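Local coordinates for protein cytolethal distending toxin subunit B (Escherichia coli, PDB 2F1N) that nicks DNA as the endonuclease subunit of a tripartite bacterial toxin and very probably damages the DNA of intoxicated cells, which then arrest at G2/M, at residues Ser98-Asp101 against Val107-Ala110; Pro132-Arg137 against Phe143-Ala148. One frame throughout, in Å; residues are numbered along the deposited sequence.

Interaction 1 (Ser98-Asp101 against Val107-Ala110); sequences SAVD and VNLA
Ser98 and Leu109 pair at the loop end of the beta hairpin formed by strands 92-98 and 109-113: Ser98 N donates to Leu109 O at 2.8 Å, and Leu109 N returns a bond of 3.1 Å to Ser98 O. This is an antiparallel hydrogen-bonded pair within the mixed sheet that holds both strands, one of the two sheets of the DNase I-like fold. Beyond it the chains leave strand geometry, and a side chain takes over the pairing. Asn108 reaches across with its amide oxygen, OD1, which accepts from Val100 N at 2.7 Å. The donor lies above the amide plane, 38° out of it. With CG beside its own backbone N (chi1 -63°), Asn108 brings CB against Ser98 O and the amide alongside Ala99 CA. Its other end, ND2, donates to Gly57 O, so the amide is held from both ends and its flip state is fixed.

The apolar part of the contact lies on the Val100 side chain. Val100 and Val107 meet at about a right angle, CG1 of Val100 lying 3.9 Å from CG2 of Val107, while Val100 CG2 rests on the carbonyl oxygen of Val107. Pro132 covers Val100 and Leu109 from the neighbouring loop, and Arg131 touches Val107. Asp101 brings OD2 to within 3.2 Å of the Val107 CG2 methyl.

Where the backbones have separated, one water bridges them. It accepts from Asp101 N and Val107 N and donates to Asp101 OD2 and Asn108 OD1, four partners in all; its bond to Asn108 OD1, the same oxygen that receives Val100 N, measures 2.7 Å.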
ATOM      1  N   SER A  98       4.123 -10.013   3.440  1.00 11.60           N
ATOM      2  CA  SER A  98       3.189 -11.028   3.944  1.00 13.64           C
ATOM      3  C   SER A  98       2.950 -12.067   2.875  1.00 14.90           C
ATOM      4  O   SER A  98       2.339 -11.749   1.868  1.00 13.43           O
ATOM      5  CB  SER A  98       1.830 -10.449   4.311  1.00 15.03           C
ATOM      6  OG  SER A  98       2.000  -9.529   5.355  1.00 24.31           O
ATOM      7  N   ALA A  99       3.455 -13.271   3.096  1.00 17.67           N
ATOM      8  CA  ALA A  99       3.077 -14.419   2.294  1.00 23.05           C
ATOM      9  C   ALA A  99       1.628 -14.769   2.697  1.00 26.31           C
ATOM     10  O   ALA A  99       1.353 -15.221   3.817  1.00 28.25           O
ATOM     11  CB  ALA A  99       4.022 -15.561   2.574  1.00 24.11           C
ATOM     12  N   VAL A 100       0.699 -14.502   1.809  1.00 29.78           N
ATOM     13  CA  VAL A 100      -0.708 -14.725   2.083  1.00 34.24           C
ATOM     14  C   VAL A 100      -0.935 -16.209   1.873  1.00 37.74           C
ATOM     15  O   VAL A 100      -1.434 -16.895   2.761  1.00 39.17           O
ATOM     16  CB  VAL A 100      -1.586 -13.859   1.159  1.00 34.19           C
ATOM     17  CG1 VAL A 100      -3.049 -14.305   1.194  1.00 35.40           C
ATOM     18  CG2 VAL A 100      -1.451 -12.368   1.580  1.00 33.94           C
ATOM     19  N   ASP A 101      -0.531 -16.696   0.705  1.00 40.91           N
ATOM     20  CA  ASP A 101      -0.497 -18.133   0.485  1.00 44.46           C
ATOM     21  C   ASP A 101       0.922 -18.622   0.691  1.00 45.51           C
ATOM     22  O   ASP A 101       1.885 -18.099   0.108  1.00 46.03           O
ATOM     23  CB  ASP A 101      -1.007 -18.518  -0.908  1.00 44.38           C
ATOM     24  CG  ASP A 101      -2.264 -17.760  -1.306  1.00 45.95           C
ATOM     25  OD1 ASP A 101      -3.298 -17.821  -0.595  1.00 48.17           O
ATOM     26  OD2 ASP A 101      -2.307 -17.077  -2.345  1.00 48.66           O
ATOM     27  N   VAL A 107      -1.055 -13.778  -4.467  1.00 18.96           N
ATOM     28  CA  VAL A 107      -1.773 -12.655  -3.850  1.00 16.80           C
ATOM     29  C   VAL A 107      -1.021 -12.140  -2.602  1.00 15.69           C
ATOM     30  O   VAL A 107      -1.618 -11.577  -1.671  1.00 15.50           O
ATOM     31  CB  VAL A 107      -3.324 -12.970  -3.620  1.00 17.05           C
ATOM     32  CG1 VAL A 107      -4.033 -13.289  -4.944  1.00 20.38           C
ATOM     33  CG2 VAL A 107      -3.545 -14.087  -2.620  1.00 19.92           C
ATOM     34  N   ASN A 108       0.316 -12.241  -2.642  1.00 13.25           N
ATOM     35  CA  ASN A 108       1.101 -11.725  -1.496  1.00 12.70           C
ATOM     36  C   ASN A 108       1.103 -10.208  -1.445  1.00 10.56           C
ATOM     37  O   ASN A 108       0.917  -9.558  -2.441  1.00 11.69           O
ATOM     38  CB  ASN A 108       2.517 -12.278  -1.512  1.00 13.89           C
ATOM     39  CG  ASN A 108       2.537 -13.790  -1.350  1.00 14.79           C
ATOM     40  OD1 ASN A 108       1.650 -14.361  -0.747  1.00 15.89           O
ATOM     41  ND2 ASN A 108       3.606 -14.410  -1.791  1.00 15.97           N
ATOM     42  N   LEU A 109       1.328  -9.664  -0.253  1.00 10.57           N
ATOM     43  CA  LEU A 109       1.332  -8.205  -0.045  1.00 11.09           C
ATOM     44  C   LEU A 109       2.657  -7.720   0.478  1.00 10.61           C
ATOM     45  O   LEU A 109       3.354  -8.451   1.197  1.00 10.81           O
ATOM     46  CB  LEU A 109       0.281  -7.813   0.999  1.00 11.17           C
ATOM     47  CG  LEU A 109      -1.165  -8.017   0.578  1.00 11.11           C
ATOM     48  CD1 LEU A 109      -2.002  -7.980   1.879  1.00 14.12           C
ATOM     49  CD2 LEU A 109      -1.610  -7.022  -0.439  1.00  8.98           C
ATOM     50  N   ALA A 110       3.004  -6.482   0.107  1.00 10.22           N
ATOM     51  CA  ALA A 110       4.205  -5.845   0.708  1.00  9.85           C
ATOM     52  C   ALA A 110       4.086  -4.339   0.829  1.00 10.66           C
ATOM     53  O   ALA A 110       3.329  -3.695   0.100  1.00  9.55           O
ATOM     54  CB  ALA A 110       5.515  -6.202  -0.114  1.00 11.12           C
TER
HETATM   55  O   HOH W   1      -0.341 -15.517  -2.165  1.00 26.94           O

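Interaction 2 (Pro132-Arg137 against Phe143-Ala148); sequences PLLGIR and FFTAHA
The ring of Phe144 lies flat against Gly135, whose CA sits over one ring face, 3.9 Å from the centroid and 24° off the ring normal. This CH-pi contact marks the non-hydrogen-bonded pair of the hairpin formed by strands 133-138 and 141-147, where the two CA atoms come within 3.9 Å. With chi1 at -70°, CG of Phe144 stands beside its backbone N and the ring swings across the neighbouring strand, against the bare CA of Gly135. Leu133 adds its CB at 4.1 Å from Phe144 CD2, and its CD2 methyl reaches on to Ala146 CB. Phe167 and Leu159, both from helix 156-168, cover Phe144 and Leu133 respectively on this side of the sheet.

Leu134, Ile136, Phe143 and Thr145 occupy the other face. Leu134 and Thr145 approach at a slant, CB of the leucine 3.9 Å from CG2 of the threonine. That methyl lies between the backbone N and the carbonyl carbon, while OG1, anti to the N (chi1 180°), is hydrogen-bonded to Val53 O and Gln54 NE2 of strand 50-56. Ile136 and Phe143 are joined by a reciprocal pair of backbone bonds, and Thr145 N donates to Leu134 O. At the open end a water links Pro132 O to His147 N.

The hairpin is thus packed between helix 156-168 and the other sheet, where strand 50-56 satisfies the threonine hydroxyl, whereas two backbone atoms, Leu134 N and Thr145 O, are buried with no partner in the model.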
ATOM      1  N   PRO A 132      -5.642  -9.892   3.966  1.00 12.38           N
ATOM      2  CA  PRO A 132      -5.496  -9.041   5.159  1.00 11.48           C
ATOM      3  C   PRO A 132      -5.124  -7.634   4.758  1.00 11.28           C
ATOM      4  O   PRO A 132      -4.920  -7.347   3.574  1.00 12.24           O
ATOM      5  CB  PRO A 132      -4.322  -9.706   5.923  1.00 11.79           C
ATOM      6  CG  PRO A 132      -3.451 -10.270   4.825  1.00 13.44           C
ATOM      7  CD  PRO A 132      -4.450 -10.743   3.749  1.00 12.73           C
ATOM      8  N   LEU A 133      -5.055  -6.738   5.753  1.00 11.10           N
ATOM      9  CA  LEU A 133      -4.465  -5.404   5.596  1.00 12.26           C
ATOM     10  C   LEU A 133      -3.101  -5.360   6.261  1.00 12.22           C
ATOM     11  O   LEU A 133      -3.000  -5.721   7.388  1.00 14.22           O
ATOM     12  CB  LEU A 133      -5.379  -4.363   6.268  1.00 11.99           C
ATOM     13  CG  LEU A 133      -6.594  -4.101   5.370  1.00 13.63           C
ATOM     14  CD1 LEU A 133      -7.716  -3.409   6.153  1.00 17.50           C
ATOM     15  CD2 LEU A 133      -6.213  -3.286   4.129  1.00 19.07           C
ATOM     16  N   LEU A 134      -2.071  -4.921   5.549  1.00 11.43           N
ATOM     17  CA  LEU A 134      -0.742  -4.833   6.149  1.00 11.21           C
ATOM     18  C   LEU A 134      -0.422  -3.357   6.167  1.00 11.55           C
ATOM     19  O   LEU A 134      -0.567  -2.708   5.148  1.00 11.23           O
ATOM     20  CB  LEU A 134       0.255  -5.607   5.290  1.00 11.77           C
ATOM     21  CG  LEU A 134       1.769  -5.350   5.470  1.00 11.32           C
ATOM     22  CD1 LEU A 134       2.178  -5.855   6.856  1.00 15.83           C
ATOM     23  CD2 LEU A 134       2.564  -6.059   4.331  1.00 15.07           C
ATOM     24  N   GLY A 135       0.022  -2.846   7.316  1.00 11.85           N
ATOM     25  CA  GLY A 135       0.325  -1.416   7.405  1.00 12.30           C
ATOM     26  C   GLY A 135       1.584  -1.148   8.227  1.00 10.96           C
ATOM     27  O   GLY A 135       1.982  -1.990   9.044  1.00 11.58           O
ATOM     28  N   ILE A 136       2.198   0.034   8.014  1.00  9.77           N
ATOM     29  CA  ILE A 136       3.290   0.477   8.889  1.00  9.44           C
ATOM     30  C   ILE A 136       2.977   1.896   9.388  1.00 10.76           C
ATOM     31  O   ILE A 136       2.324   2.671   8.702  1.00 11.36           O
ATOM     32  CB  ILE A 136       4.667   0.467   8.173  1.00  9.85           C
ATOM     33  CG1 ILE A 136       4.696   1.429   6.991  1.00 13.06           C
ATOM     34  CG2 ILE A 136       4.976  -1.026   7.705  1.00 10.62           C
ATOM     35  CD1 ILE A 136       6.051   1.509   6.304  1.00 15.05           C
ATOM     36  N   ARG A 137       3.494   2.220  10.555  1.00 10.03           N
ATOM     37  CA  ARG A 137       3.414   3.588  11.079  1.00 10.73           C
ATOM     38  C   ARG A 137       4.818   4.173  11.055  1.00 11.02           C
ATOM     39  O   ARG A 137       5.774   3.498  11.479  1.00 10.70           O
ATOM     40  CB  ARG A 137       2.876   3.571  12.524  1.00 10.26           C
ATOM     41  CG  ARG A 137       2.746   5.031  13.107  1.00  9.63           C
ATOM     42  CD  ARG A 137       2.225   5.055  14.537  1.00 11.73           C
ATOM     43  NE  ARG A 137       3.082   4.292  15.459  1.00 12.79           N
ATOM     44  CZ  ARG A 137       4.237   4.748  15.987  1.00 10.29           C
ATOM     45  NH1 ARG A 137       4.709   5.952  15.655  1.00 11.44           N
ATOM     46  NH2 ARG A 137       4.952   3.972  16.809  1.00 11.86           N
ATOM     47  N   PHE A 143       0.554   3.773   6.833  1.00 10.29           N
ATOM     48  CA  PHE A 143       0.338   3.484   5.428  1.00  9.72           C
ATOM     49  C   PHE A 143       0.037   1.995   5.300  1.00 10.01           C
ATOM     50  O   PHE A 143       0.733   1.199   5.918  1.00  8.82           O
ATOM     51  CB  PHE A 143       1.635   3.778   4.676  1.00  9.19           C
ATOM     52  CG  PHE A 143       2.053   5.219   4.780  1.00 12.96           C
ATOM     53  CD1 PHE A 143       1.554   6.159   3.874  1.00 16.19           C
ATOM     54  CD2 PHE A 143       2.905   5.626   5.798  1.00 17.75           C
ATOM     55  CE1 PHE A 143       1.930   7.525   3.973  1.00 16.26           C
ATOM     56  CE2 PHE A 143       3.289   6.991   5.909  1.00 16.97           C
ATOM     57  CZ  PHE A 143       2.800   7.901   4.986  1.00 17.35           C
ATOM     58  N   PHE A 144      -1.035   1.669   4.554  1.00  9.30           N
ATOM     59  CA  PHE A 144      -1.464   0.276   4.343  1.00  9.85           C
ATOM     60  C   PHE A 144      -1.387  -0.092   2.885  1.00  9.85           C
ATOM     61  O   PHE A 144      -1.550   0.753   2.002  1.00 10.78           O
ATOM     62  CB  PHE A 144      -2.914   0.055   4.797  1.00  9.85           C
ATOM     63  CG  PHE A 144      -3.092   0.121   6.307  1.00  9.91           C
ATOM     64  CD1 PHE A 144      -3.057   1.337   6.964  1.00 12.60           C
ATOM     65  CD2 PHE A 144      -3.152  -1.049   7.053  1.00  9.33           C
ATOM     66  CE1 PHE A 144      -3.201   1.406   8.398  1.00 11.89           C
ATOM     67  CE2 PHE A 144      -3.291  -1.018   8.444  1.00 10.05           C
ATOM     68  CZ  PHE A 144      -3.286   0.208   9.127  1.00 11.08           C
ATOM     69  N   THR A 145      -1.086  -1.373   2.647  1.00  9.54           N
ATOM     70  CA  THR A 145      -1.355  -1.952   1.330  1.00 10.01           C
ATOM     71  C   THR A 145      -2.612  -2.859   1.338  1.00 10.86           C
ATOM     72  O   THR A 145      -2.828  -3.605   2.284  1.00 10.57           O
ATOM     73  CB  THR A 145      -0.097  -2.691   0.818  1.00  9.86           C
ATOM     74  OG1 THR A 145      -0.382  -3.266  -0.491  1.00 10.72           O
ATOM     75  CG2 THR A 145       0.290  -3.911   1.744  1.00 10.04           C
ATOM     76  N   ALA A 146      -3.457  -2.727   0.310  1.00 10.80           N
ATOM     77  CA  ALA A 146      -4.741  -3.455   0.261  1.00 12.33           C
ATOM     78  C   ALA A 146      -4.950  -4.079  -1.101  1.00 10.81           C
ATOM     79  O   ALA A 146      -4.513  -3.527  -2.140  1.00 10.58           O
ATOM     80  CB  ALA A 146      -5.913  -2.560   0.544  1.00 11.82           C
ATOM     81  N   HIS A 147      -5.580  -5.258  -1.087  1.00 10.53           N
ATOM     82  CA  HIS A 147      -5.923  -5.878  -2.358  1.00 10.42           C
ATOM     83  C   HIS A 147      -7.306  -6.504  -2.237  1.00  9.77           C
ATOM     84  O   HIS A 147      -7.454  -7.648  -1.796  1.00 11.07           O
ATOM     85  CB  HIS A 147      -4.890  -6.925  -2.742  1.00 10.31           C
ATOM     86  CG  HIS A 147      -5.168  -7.542  -4.083  1.00 12.38           C
ATOM     87  ND1 HIS A 147      -4.535  -8.697  -4.499  1.00 11.06           N
ATOM     88  CD2 HIS A 147      -6.014  -7.175  -5.083  1.00 10.73           C
ATOM     89  CE1 HIS A 147      -4.982  -9.020  -5.707  1.00 13.54           C
ATOM     90  NE2 HIS A 147      -5.885  -8.117  -6.087  1.00 12.89           N
ATOM     91  N   ALA A 148      -8.327  -5.754  -2.644  1.00 10.42           N
ATOM     92  CA  ALA A 148      -9.710  -6.199  -2.514  1.00 10.62           C
ATOM     93  C   ALA A 148      -9.985  -7.274  -3.546  1.00 11.86           C
ATOM     94  O   ALA A 148      -9.255  -7.368  -4.510  1.00 10.70           O
ATOM     95  CB  ALA A 148     -10.666  -4.997  -2.701  1.00 11.66           C
TER
HETATM   96  O   HOH W   2      -6.554  -6.389   1.382  1.00 12.71           O

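In the fold
Along the chain interaction 1 comes wholly ahead of interaction 2, and their centres lie about 11 Å apart, one in each of the two sheets that pack together in this DNase I-like fold. Strands 92-98 and 109-113 belong to the sheet of interaction 1, strands 133-138 and 141-147 to that of interaction 2. The two contacts meet across the sheet interface: Leu109 CD1 lies 3.4 Å from Pro132 O, the Thr145 CG2 methyl 3.5 Å from Ala110 O, and Ser98 OG packs on Leu134 CD2. Two hairpins, separated in the chain by strand 119-123, thus face each other, helping to build the core of the beta sandwich of this nuclease fold.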